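Local coordinates for protein jasmonate-induced oxygenase 2 (Arabidopsis thaliana, PDB 6LSV) that oxidises the stress hormone jasmonate to 12-hydroxyjasmonate, using iron, 2-oxoglutarate and molecular oxygen and releasing succinate and carbon dioxide, at residues A[9-14]-A[106-111]; A[95-100]-A[207-212]; A[152-157]-A[163-168]. One frame throughout, in Å; residues are numbered along the deposited sequence.

Interaction 1. Residues A[9-14]-A[106-111]; sequences RVQSLA and NAKETY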
loop_
_atom_site.group_PDB
_atom_site.type_symbol
_atom_site.label_atom_id
_atom_site.label_comp_id
_atom_site.label_asym_id
_atom_site.label_seq_id
_atom_site.Cartn_x
_atom_site.Cartn_y
_atom_site.Cartn_z
ATOM N N ARG A 9 -0.192 -20.046 -7.098
ATOM C CA ARG A 9 -1.118 -18.934 -7.280
ATOM C C ARG A 9 -2.367 -19.182 -6.446
ATOM O O ARG A 9 -3.073 -20.173 -6.657
ATOM C CB ARG A 9 -1.473 -18.764 -8.753
ATOM C CG ARG A 9 -0.263 -18.623 -9.657
ATOM C CD ARG A 9 0.608 -17.447 -9.250
ATOM N NE ARG A 9 1.768 -17.318 -10.125
ATOM C CZ ARG A 9 2.702 -16.380 -10.004
ATOM N NH1 ARG A 9 2.619 -15.478 -9.036
ATOM N NH2 ARG A 9 3.724 -16.347 -10.848
ATOM N N VAL A 10 -2.638 -18.281 -5.496
ATOM C CA VAL A 10 -3.761 -18.465 -4.580
ATOM C C VAL A 10 -5.066 -18.647 -5.343
ATOM O O VAL A 10 -5.973 -19.351 -4.881
ATOM C CB VAL A 10 -3.833 -17.281 -3.593
ATOM C CG1 VAL A 10 -4.845 -17.555 -2.502
ATOM C CG2 VAL A 10 -2.465 -17.024 -2.986
ATOM N N GLN A 11 -5.174 -18.044 -6.528
ATOM C CA GLN A 11 -6.354 -18.260 -7.357
ATOM C C GLN A 11 -6.509 -19.731 -7.728
ATOM O O GLN A 11 -7.633 -20.240 -7.812
ATOM C CB GLN A 11 -6.279 -17.397 -8.615
ATOM C CG GLN A 11 -7.553 -17.413 -9.432
ATOM C CD GLN A 11 -7.367 -16.832 -10.817
ATOM O OE1 GLN A 11 -6.280 -16.370 -11.171
ATOM N NE2 GLN A 11 -8.431 -16.852 -11.611
ATOM N N SER A 12 -5.392 -20.430 -7.953
ATOM C CA SER A 12 -5.462 -21.850 -8.285
ATOM C C SER A 12 -6.054 -22.650 -7.136
ATOM O O SER A 12 -6.805 -23.607 -7.356
ATOM C CB SER A 12 -4.075 -22.389 -8.636
ATOM O OG SER A 12 -3.475 -21.646 -9.681
ATOM N N LEU A 13 -5.718 -22.277 -5.901
ATOM C CA LEU A 13 -6.263 -22.977 -4.743
ATOM C C LEU A 13 -7.761 -22.731 -4.611
ATOM O O LEU A 13 -8.538 -23.668 -4.398
ATOM C CB LEU A 13 -5.521 -22.546 -3.476
ATOM C CG LEU A 13 -3.993 -22.529 -3.588
ATOM C CD1 LEU A 13 -3.360 -21.816 -2.402
ATOM C CD2 LEU A 13 -3.463 -23.948 -3.707
ATOM N N ALA A 14 -8.187 -21.475 -4.756
ATOM C CA ALA A 14 -9.609 -21.165 -4.648
ATOM C C ALA A 14 -10.410 -21.777 -5.790
ATOM O O ALA A 14 -11.609 -22.027 -5.634
ATOM C CB ALA A 14 -9.815 -19.651 -4.607
ATOM N N ASN A 106 -3.271 -19.458 -15.889
ATOM C CA ASN A 106 -2.184 -19.666 -16.839
ATOM C C ASN A 106 -2.088 -18.566 -17.888
ATOM O O ASN A 106 -1.127 -18.564 -18.666
ATOM C CB ASN A 106 -2.337 -21.025 -17.522
ATOM C CG ASN A 106 -2.165 -22.180 -16.558
ATOM O OD1 ASN A 106 -1.349 -22.114 -15.639
ATOM N ND2 ASN A 106 -2.932 -23.243 -16.762
ATOM N N ALA A 107 -3.044 -17.638 -17.929
ATOM C CA ALA A 107 -2.972 -16.520 -18.862
ATOM C C ALA A 107 -2.098 -15.382 -18.347
ATOM O O ALA A 107 -1.638 -14.562 -19.150
ATOM C CB ALA A 107 -4.379 -15.995 -19.165
ATOM N N LYS A 108 -1.865 -15.311 -17.035
ATOM C CA LYS A 108 -0.961 -14.325 -16.459
ATOM C C LYS A 108 0.395 -14.907 -16.081
ATOM O O LYS A 108 1.290 -14.143 -15.702
ATOM C CB LYS A 108 -1.587 -13.682 -15.212
ATOM C CG LYS A 108 -3.079 -13.912 -15.037
ATOM C CD LYS A 108 -3.511 -13.553 -13.619
ATOM C CE LYS A 108 -4.960 -13.934 -13.347
ATOM N NZ LYS A 108 -5.141 -15.377 -13.037
ATOM N N GLU A 109 0.566 -16.231 -16.177
ATOM C CA GLU A 109 1.806 -16.865 -15.731
ATOM C C GLU A 109 3.022 -16.289 -16.443
ATOM O O GLU A 109 4.096 -16.160 -15.846
ATOM C CB GLU A 109 1.737 -18.375 -15.951
ATOM C CG GLU A 109 1.246 -19.159 -14.751
ATOM C CD GLU A 109 2.132 -19.001 -13.524
ATOM O OE1 GLU A 109 3.344 -18.741 -13.688
ATOM O OE2 GLU A 109 1.617 -19.147 -12.393
ATOM N N THR A 110 2.875 -15.938 -17.718
ATOM C CA THR A 110 3.979 -15.334 -18.451
ATOM C C THR A 110 4.410 -13.994 -17.867
ATOM O O THR A 110 5.478 -13.494 -18.239
ATOM C CB THR A 110 3.585 -15.154 -19.913
ATOM O OG1 THR A 110 4.706 -14.653 -20.650
ATOM C CG2 THR A 110 2.451 -14.170 -20.006
ATOM N N TYR A 111 3.614 -13.403 -16.977
ATOM C CA TYR A 111 3.956 -12.158 -16.298
ATOM C C TYR A 111 4.567 -12.388 -14.920
ATOM O O TYR A 111 4.729 -11.429 -14.157
ATOM C CB TYR A 111 2.716 -11.275 -16.163
ATOM C CG TYR A 111 2.189 -10.714 -17.461
ATOM C CD1 TYR A 111 3.014 -10.003 -18.320
ATOM C CD2 TYR A 111 0.853 -10.871 -17.812
ATOM C CE1 TYR A 111 2.527 -9.480 -19.497
ATOM C CE2 TYR A 111 0.359 -10.352 -18.984
ATOM C CZ TYR A 111 1.199 -9.657 -19.825
ATOM O OH TYR A 111 0.711 -9.136 -21.001
#
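Arg9 NE donates to Glu109 OE2 at 2.9 Å, and the bond is nearly straight, with an N-H...O angle of 166°. The carboxylate oxygen lies close to the guanidinium plane, at the NE edge. Seen from Glu109, however, the donor stands above the carboxylate plane, and the two flat groups are turned 47° against each other. The pair is therefore a salt bridge made through a single N-H and not a side-on, two-nitrogen grip: Glu109 OE1 stays 3.7 Å from Arg9 NH2. The side chains arrive from opposite directions, both bent at their second torsion. In Arg9 that bend (chi2 -58°) turns CD and NE toward Glu109; Arg9 CG also lies 3.4 Å from Glu109 OE2.

Beside this bridge, the extended Gln11 chain, with CG anti to the backbone N, presents its amide oxygen to Lys108 NZ. The bond is modelled too short for its exact length to be trusted at this resolution, but the pairing of ammonium with amide oxygen makes chemical sense. Met103 O accepts hydrogen bonds from both Gln11 NE2 and Lys108 NZ, closing a small polar cluster. Arg9 is the N-cap residue of helix 10-15, and the carboxylate of Asp137 takes the backbone N-H groups of Val10 and Gln11 at that helix start.

Between residues 9-14 and 106-111 the contact is thus carried by polar side chains. Arg9, Gln11 and Lys108 are buried, and the polar ends find partners inside the protein: Glu109 for Arg9, Met103 O for Gln11 and Lys108. The Arg9 charge probably favours an ionised Glu109.

Interaction 2. Residues A[95-100]-A[207-212]; sequences ENWREF and LRVNYY. With AKG (2-oxoglutaric acid), chain C; JAA ({(1R,2R)-3-oxo-2-[(2Z)-pent-2-en-1-yl]cyclopentyl}acetic acid), chain D.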
loop_
_atom_site.group_PDB
_atom_site.type_symbol
_atom_site.label_atom_id
_atom_site.label_comp_id
_atom_site.label_asym_id
_atom_site.label_seq_id
_atom_site.Cartn_x
_atom_site.Cartn_y
_atom_site.Cartn_z
ATOM N N GLU A 95 -12.465 -2.478 -12.148
ATOM C CA GLU A 95 -13.073 -3.526 -12.964
ATOM C C GLU A 95 -12.134 -4.016 -14.060
ATOM O O GLU A 95 -12.209 -5.184 -14.455
ATOM C CB GLU A 95 -14.390 -3.036 -13.560
ATOM C CG GLU A 95 -15.454 -2.732 -12.514
ATOM C CD GLU A 95 -15.597 -3.840 -11.480
ATOM O OE1 GLU A 95 -15.768 -5.013 -11.875
ATOM O OE2 GLU A 95 -15.529 -3.536 -10.268
ATOM N N ASN A 96 -11.250 -3.151 -14.559
ATOM C CA ASN A 96 -10.201 -3.615 -15.462
ATOM C C ASN A 96 -9.300 -4.628 -14.770
ATOM O O ASN A 96 -9.007 -5.695 -15.322
ATOM C CB ASN A 96 -9.379 -2.432 -15.969
ATOM C CG ASN A 96 -9.912 -1.868 -17.267
ATOM O OD1 ASN A 96 -9.340 -2.091 -18.332
ATOM N ND2 ASN A 96 -11.015 -1.133 -17.188
ATOM N N TRP A 97 -8.847 -4.310 -13.556
ATOM C CA TRP A 97 -7.990 -5.239 -12.826
ATOM C C TRP A 97 -8.760 -6.482 -12.400
ATOM O O TRP A 97 -8.230 -7.598 -12.465
ATOM C CB TRP A 97 -7.363 -4.541 -11.619
ATOM C CG TRP A 97 -6.158 -3.729 -11.987
ATOM C CD1 TRP A 97 -6.078 -2.367 -12.072
ATOM C CD2 TRP A 97 -4.864 -4.229 -12.340
ATOM N NE1 TRP A 97 -4.811 -1.991 -12.453
ATOM C CE2 TRP A 97 -4.048 -3.116 -12.625
ATOM C CE3 TRP A 97 -4.316 -5.510 -12.441
ATOM C CZ2 TRP A 97 -2.712 -3.246 -12.997
ATOM C CZ3 TRP A 97 -2.993 -5.636 -12.814
ATOM C CH2 TRP A 97 -2.206 -4.511 -13.089
ATOM N N ARG A 98 -10.013 -6.314 -11.969
ATOM C CA ARG A 98 -10.831 -7.478 -11.644
ATOM C C ARG A 98 -10.944 -8.414 -12.840
ATOM O O ARG A 98 -10.876 -9.639 -12.687
ATOM C CB ARG A 98 -12.219 -7.041 -11.176
ATOM C CG ARG A 98 -13.077 -8.198 -10.687
ATOM C CD ARG A 98 -14.552 -7.829 -10.620
ATOM N NE ARG A 98 -14.811 -6.617 -9.843
ATOM C CZ ARG A 98 -14.707 -6.536 -8.520
ATOM N NH1 ARG A 98 -14.336 -7.599 -7.813
ATOM N NH2 ARG A 98 -14.971 -5.391 -7.904
ATOM N N GLU A 99 -11.109 -7.851 -14.041
ATOM C CA GLU A 99 -11.160 -8.668 -15.249
ATOM C C GLU A 99 -9.836 -9.385 -15.484
ATOM O O GLU A 99 -9.817 -10.550 -15.900
ATOM C CB GLU A 99 -11.526 -7.794 -16.449
ATOM C CG GLU A 99 -11.374 -8.466 -17.808
ATOM C CD GLU A 99 -12.363 -9.603 -18.020
ATOM O OE1 GLU A 99 -13.542 -9.318 -18.328
ATOM O OE2 GLU A 99 -11.960 -10.780 -17.886
ATOM N N PHE A 100 -8.719 -8.705 -15.216
ATOM C CA PHE A 100 -7.413 -9.342 -15.348
ATOM C C PHE A 100 -7.296 -10.549 -14.424
ATOM O O PHE A 100 -6.820 -11.614 -14.831
ATOM C CB PHE A 100 -6.305 -8.329 -15.055
ATOM C CG PHE A 100 -4.931 -8.934 -14.995
ATOM C CD1 PHE A 100 -4.236 -9.229 -16.158
ATOM C CD2 PHE A 100 -4.332 -9.207 -13.775
ATOM C CE1 PHE A 100 -2.973 -9.788 -16.106
ATOM C CE2 PHE A 100 -3.068 -9.765 -13.717
ATOM C CZ PHE A 100 -2.386 -10.054 -14.884
ATOM N N LEU A 207 2.583 0.986 -8.391
ATOM C CA LEU A 207 1.219 0.513 -8.235
ATOM C C LEU A 207 1.256 -0.972 -7.919
ATOM O O LEU A 207 1.948 -1.737 -8.597
ATOM C CB LEU A 207 0.404 0.772 -9.507
ATOM C CG LEU A 207 -1.042 0.281 -9.482
ATOM C CD1 LEU A 207 -1.857 1.094 -8.485
ATOM C CD2 LEU A 207 -1.665 0.336 -10.875
ATOM N N ARG A 208 0.531 -1.370 -6.880
ATOM C CA ARG A 208 0.334 -2.777 -6.562
ATOM C C ARG A 208 -1.159 -3.020 -6.415
ATOM O O ARG A 208 -1.818 -2.368 -5.599
ATOM C CB ARG A 208 1.070 -3.192 -5.285
ATOM C CG ARG A 208 0.456 -4.429 -4.645
ATOM C CD ARG A 208 1.420 -5.194 -3.768
ATOM N NE ARG A 208 0.722 -6.230 -3.011
ATOM C CZ ARG A 208 1.310 -7.296 -2.477
ATOM N NH1 ARG A 208 2.617 -7.472 -2.618
ATOM N NH2 ARG A 208 0.593 -8.185 -1.805
ATOM N N VAL A 209 -1.685 -3.947 -7.210
ATOM C CA VAL A 209 -3.093 -4.321 -7.174
ATOM C C VAL A 209 -3.195 -5.692 -6.525
ATOM O O VAL A 209 -2.467 -6.616 -6.905
ATOM C CB VAL A 209 -3.713 -4.327 -8.582
ATOM C CG1 VAL A 209 -5.214 -4.537 -8.495
ATOM C CG2 VAL A 209 -3.385 -3.028 -9.307
ATOM N N ASN A 210 -4.090 -5.822 -5.552
ATOM C CA ASN A 210 -4.195 -7.019 -4.728
ATOM C C ASN A 210 -5.495 -7.753 -5.027
ATOM O O ASN A 210 -6.566 -7.139 -5.077
ATOM C CB ASN A 210 -4.122 -6.663 -3.243
ATOM C CG ASN A 210 -2.830 -5.968 -2.872
ATOM O OD1 ASN A 210 -1.741 -6.449 -3.183
ATOM N ND2 ASN A 210 -2.944 -4.823 -2.206
ATOM N N TYR A 211 -5.396 -9.067 -5.214
ATOM C CA TYR A 211 -6.544 -9.922 -5.488
ATOM C C TYR A 211 -6.688 -10.911 -4.344
ATOM O O TYR A 211 -5.774 -11.700 -4.086
ATOM C CB TYR A 211 -6.375 -10.658 -6.820
ATOM C CG TYR A 211 -7.570 -11.503 -7.204
ATOM C CD1 TYR A 211 -8.863 -11.027 -7.032
ATOM C CD2 TYR A 211 -7.406 -12.778 -7.736
ATOM C CE1 TYR A 211 -9.960 -11.792 -7.379
ATOM C CE2 TYR A 211 -8.500 -13.552 -8.086
ATOM C CZ TYR A 211 -9.773 -13.051 -7.906
ATOM O OH TYR A 211 -10.869 -13.809 -8.250
ATOM N N TYR A 212 -7.834 -10.868 -3.661
ATOM C CA TYR A 212 -8.122 -11.745 -2.529
ATOM C C TYR A 212 -9.251 -12.694 -2.907
ATOM O O TYR A 212 -10.432 -12.363 -2.726
ATOM C CB TYR A 212 -8.492 -10.924 -1.290
ATOM C CG TYR A 212 -7.522 -9.803 -0.995
ATOM C CD1 TYR A 212 -6.348 -10.042 -0.291
ATOM C CD2 TYR A 212 -7.772 -8.508 -1.433
ATOM C CE1 TYR A 212 -5.452 -9.024 -0.025
ATOM C CE2 TYR A 212 -6.882 -7.483 -1.172
ATOM C CZ TYR A 212 -5.724 -7.748 -0.467
ATOM O OH TYR A 212 -4.835 -6.732 -0.203
HETATM C C1 AKG C . -1.889 -2.784 0.462
HETATM O O1 AKG C . -1.386 -1.656 0.691
HETATM O O2 AKG C . -1.327 -3.553 -0.366
HETATM C C2 AKG C . -3.157 -3.210 1.210
HETATM O O5 AKG C . -3.117 -3.301 2.392
HETATM C C3 AKG C . -4.472 -3.521 0.481
HETATM C C4 AKG C . -5.647 -3.033 1.333
HETATM C C5 AKG C . -6.957 -3.689 0.891
HETATM O O3 AKG C . -8.058 -3.095 1.036
HETATM O O4 AKG C . -6.930 -4.836 0.381
HETATM O O01 JAA D . 4.734 -5.610 -3.554
HETATM O O02 JAA D . 8.453 -0.462 -3.165
HETATM O O03 JAA D . 9.983 -1.963 -2.805
HETATM C C04 JAA D . 6.953 -3.129 -2.970
HETATM C C05 JAA D . 5.925 -4.200 -2.305
HETATM C C06 JAA D . 7.842 -4.000 -3.896
HETATM C C07 JAA D . 7.175 -5.200 -4.054
HETATM C C08 JAA D . 5.740 -5.047 -3.275
HETATM C C09 JAA D . 4.553 -3.513 -1.883
HETATM C C10 JAA D . 7.755 -2.469 -1.991
HETATM C C11 JAA D . 4.656 -2.957 -0.462
HETATM C C12 JAA D . 8.788 -1.581 -2.693
HETATM C C13 JAA D . 3.731 -3.197 0.447
HETATM C C14 JAA D . 2.506 -4.050 0.127
HETATM C C15 JAA D . 2.366 -5.156 1.172
#
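Trp97 and Val209 account for most of the surface buried here. The Val209 methyl CG2 sits over one face of the indole, 3.5 Å from the centroid of the five-membered ring and only 15° off its normal, a clear CH-pi contact. Its nearest ring atom is Trp97 CE2, 3.4 Å from Val209 CG2. The second methyl, CG1, lies toward the root of the side chain, 3.7 Å from Trp97 CG, so the valine fork spans the side chain from CB to the fused bond CD2-CE2. The Val209 torsion (chi1 -172°) sets CG1 anti to the backbone N and leaves CG2 to cover the ring. Leu207, two residues back on the same strand face, adds a looser contact, its CD2 4.2 Å from Trp97 NE1.

This is helix 87-102 packed on strand 204-212 of the main sheet, which belongs to the double-stranded beta-helix core of 2-oxoglutarate oxygenases. The alternate residues of the strand serve the active site. Arg208 NH1 donates to the jasmonate ketone O01 at 3.0 Å, while Asn210 ND2 donates to O2 of 2-oxoglutarate at 2.8 Å. Tyr212 OH makes a weak bond to O4 at the cosubstrate's other end; Arg294 also binds the cosubstrate, as expected for the C5 carboxylate in this family. Arg208 NE points at Asn210 OD1, a bond whose modelled length is doubtful but which would settle which way the amide faces.

One strand therefore works in two chemistries: a largely apolar face, where Leu207 and Val209 meet the tryptophan, and a polar face whose arginine and asparagine lie side by side and probably link the two sites.

Interaction 3. Residues A[152-157]-A[163-168]; sequences NKWPSF and EVIDEY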
loop_
_atom_site.group_PDB
_atom_site.type_symbol
_atom_site.label_atom_id
_atom_site.label_comp_id
_atom_site.label_asym_id
_atom_site.label_seq_id
_atom_site.Cartn_x
_atom_site.Cartn_y
_atom_site.Cartn_z
ATOM N N ASN A 152 5.388 -2.790 -21.502
ATOM C CA ASN A 152 5.503 -4.211 -21.815
ATOM C C ASN A 152 5.458 -5.073 -20.562
ATOM O O ASN A 152 5.062 -6.242 -20.633
ATOM C CB ASN A 152 6.788 -4.478 -22.597
ATOM C CG ASN A 152 6.876 -3.657 -23.870
ATOM O OD1 ASN A 152 5.863 -3.375 -24.514
ATOM N ND2 ASN A 152 8.091 -3.267 -24.237
ATOM N N LYS A 153 5.855 -4.523 -19.414
ATOM C CA LYS A 153 5.734 -5.216 -18.138
ATOM C C LYS A 153 4.365 -5.023 -17.498
ATOM O O LYS A 153 4.167 -5.429 -16.349
ATOM C CB LYS A 153 6.833 -4.756 -17.175
ATOM C CG LYS A 153 8.241 -5.096 -17.641
ATOM C CD LYS A 153 9.272 -4.796 -16.564
ATOM C CE LYS A 153 10.683 -4.770 -17.132
ATOM N NZ LYS A 153 11.173 -3.375 -17.313
ATOM N N TRP A 154 3.429 -4.416 -18.207
ATOM C CA TRP A 154 2.055 -4.257 -17.769
ATOM C C TRP A 154 1.186 -5.354 -18.361
ATOM O O TRP A 154 1.578 -6.017 -19.325
ATOM C CB TRP A 154 1.516 -2.886 -18.194
ATOM C CG TRP A 154 2.197 -1.725 -17.537
ATOM C CD1 TRP A 154 3.353 -1.748 -16.811
ATOM C CD2 TRP A 154 1.757 -0.365 -17.547
ATOM N NE1 TRP A 154 3.662 -0.483 -16.375
ATOM C CE2 TRP A 154 2.697 0.384 -16.813
ATOM C CE3 TRP A 154 0.658 0.293 -18.109
ATOM C CZ2 TRP A 154 2.569 1.757 -16.623
ATOM C CZ3 TRP A 154 0.536 1.657 -17.922
ATOM C CH2 TRP A 154 1.484 2.375 -17.184
ATOM N N PRO A 155 -0.003 -5.593 -17.797
ATOM C CA PRO A 155 -0.884 -6.613 -18.374
ATOM C C PRO A 155 -1.354 -6.260 -19.767
ATOM O O PRO A 155 -1.040 -5.191 -20.305
ATOM C CB PRO A 155 -2.060 -6.669 -17.391
ATOM C CG PRO A 155 -1.544 -6.106 -16.148
ATOM C CD PRO A 155 -0.545 -5.065 -16.538
ATOM N N SER A 156 -2.150 -7.149 -20.346
ATOM C CA SER A 156 -2.524 -6.943 -21.735
ATOM C C SER A 156 -3.967 -7.321 -22.041
ATOM O O SER A 156 -4.590 -6.689 -22.900
ATOM C CB SER A 156 -1.572 -7.718 -22.636
ATOM O OG SER A 156 -1.696 -7.364 -24.005
ATOM N N PHE A 157 -4.514 -8.341 -21.359
ATOM C CA PHE A 157 -5.773 -8.921 -21.806
ATOM C C PHE A 157 -6.936 -7.931 -21.838
ATOM O O PHE A 157 -7.564 -7.793 -22.894
ATOM C CB PHE A 157 -6.169 -10.139 -20.974
ATOM C CG PHE A 157 -7.625 -10.491 -21.116
ATOM C CD1 PHE A 157 -8.104 -11.014 -22.310
ATOM C CD2 PHE A 157 -8.528 -10.235 -20.093
ATOM C CE1 PHE A 157 -9.445 -11.317 -22.465
ATOM C CE2 PHE A 157 -9.869 -10.537 -20.247
ATOM C CZ PHE A 157 -10.327 -11.078 -21.434
ATOM N N GLU A 163 -4.386 1.788 -20.793
ATOM C CA GLU A 163 -4.788 3.187 -20.855
ATOM C C GLU A 163 -5.426 3.639 -19.549
ATOM O O GLU A 163 -5.278 4.803 -19.157
ATOM C CB GLU A 163 -5.740 3.402 -22.029
ATOM C CG GLU A 163 -5.085 3.171 -23.380
ATOM C CD GLU A 163 -6.061 3.279 -24.536
ATOM O OE1 GLU A 163 -7.077 2.549 -24.531
ATOM O OE2 GLU A 163 -5.811 4.094 -25.451
ATOM N N VAL A 164 -6.121 2.733 -18.857
ATOM C CA VAL A 164 -6.711 3.075 -17.567
ATOM C C VAL A 164 -5.635 3.171 -16.491
ATOM O O VAL A 164 -5.720 4.011 -15.589
ATOM C CB VAL A 164 -7.802 2.057 -17.191
ATOM C CG1 VAL A 164 -8.458 2.445 -15.878
ATOM C CG2 VAL A 164 -8.845 1.975 -18.295
ATOM N N ILE A 165 -4.610 2.316 -16.563
ATOM C CA ILE A 165 -3.509 2.396 -15.604
ATOM C C ILE A 165 -2.774 3.722 -15.754
ATOM O O ILE A 165 -2.508 4.422 -14.771
ATOM C CB ILE A 165 -2.548 1.204 -15.776
ATOM C CG1 ILE A 165 -3.200 -0.104 -15.330
ATOM C CG2 ILE A 165 -1.275 1.430 -14.980
ATOM C CD1 ILE A 165 -2.492 -1.336 -15.879
ATOM N N ASP A 166 -2.439 4.088 -16.996
ATOM C CA ASP A 166 -1.650 5.294 -17.234
ATOM C C ASP A 166 -2.381 6.545 -16.764
ATOM O O ASP A 166 -1.774 7.441 -16.165
ATOM C CB ASP A 166 -1.301 5.406 -18.719
ATOM C CG ASP A 166 0.027 6.096 -18.952
ATOM O OD1 ASP A 166 0.981 5.805 -18.203
ATOM O OD2 ASP A 166 0.114 6.935 -19.874
ATOM N N GLU A 167 -3.686 6.629 -17.026
ATOM C CA GLU A 167 -4.430 7.805 -16.593
ATOM C C GLU A 167 -4.666 7.785 -15.087
ATOM O O GLU A 167 -4.515 8.815 -14.423
ATOM C CB GLU A 167 -5.753 7.903 -17.353
ATOM C CG GLU A 167 -6.383 9.287 -17.283
ATOM C CD GLU A 167 -7.883 9.269 -17.507
ATOM O OE1 GLU A 167 -8.401 8.249 -18.005
ATOM O OE2 GLU A 167 -8.544 10.276 -17.175
ATOM N N TYR A 168 -5.026 6.622 -14.536
ATOM C CA TYR A 168 -5.169 6.496 -13.088
ATOM C C TYR A 168 -3.880 6.892 -12.380
ATOM O O TYR A 168 -3.900 7.655 -11.408
ATOM C CB TYR A 168 -5.571 5.065 -12.733
ATOM C CG TYR A 168 -5.946 4.829 -11.288
ATOM C CD1 TYR A 168 -7.218 5.135 -10.815
ATOM C CD2 TYR A 168 -5.038 4.264 -10.403
ATOM C CE1 TYR A 168 -7.564 4.900 -9.494
ATOM C CE2 TYR A 168 -5.374 4.025 -9.086
ATOM C CZ TYR A 168 -6.634 4.345 -8.633
ATOM O OH TYR A 168 -6.957 4.104 -7.318
#
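Trp154 lays the six-membered ring of its indole against Ile165, whose CG2 methyl rests 3.8 Å from the ring centroid and 24° off the normal. The methyl is over the face but shifted toward the outer rim, so its closest carbon is Trp154 CZ3, at 3.5 Å from Ile165 CG2. Ile165 reaches this spot with CG2 anti to its backbone N, while CG1 (chi1 -69°) runs off to carry CD1 toward Pro155. There Pro155 CD and Ile165 CD1 meet at 4.3 Å, a light apolar touch that extends the contact along the loop.

Asp166, the next residue on the helix, comes to the indole at its edge: OD1 lies near the ring plane, 3.6 Å from Trp154 CH2, with the carboxylate turned 57° to the ring. The main partner of that oxygen is Lys149, in a salt bridge. Trp154 also meets Phe151 edge-to-face and touches Leu141 and Leu143 of strand 137-144.

The contact is short-range, a loop folding back on the start of helix 161-186 just after it, and it ties helix, loop and strand 137-144 around one indole. In chemical terms, across these two segments the ring face meets Ile165 by dispersion and CH-pi contact, while its rim, probably carrying partial positive charge, faces an acidic oxygen whose charge is probably largely balanced by Lys149.

Along the chain, interaction 1 joins the N-terminal helix to the loop after helix 87-102, and interaction 2 crosses it by bringing that helix onto strand 204-212. Both segments of interaction 3 fall between those of interaction 2. The centres of interactions 2 and 3 are about 11 Å apart, those of 1 and 2 about 13 Å, and those of 1 and 3 about 19 Å. Trp97 joins interactions 2 and 3, touching both Ile165 and Pro155, while Tyr111 packs on the loop 152-157. Interactions 2 and 3 pack helices 87-102 and 161-186 near strands 204-212 and 137-144; interaction 1 sits at the sheet edge by strand 120-122. The ligand-binding residues occupy the other face of strand 204-212.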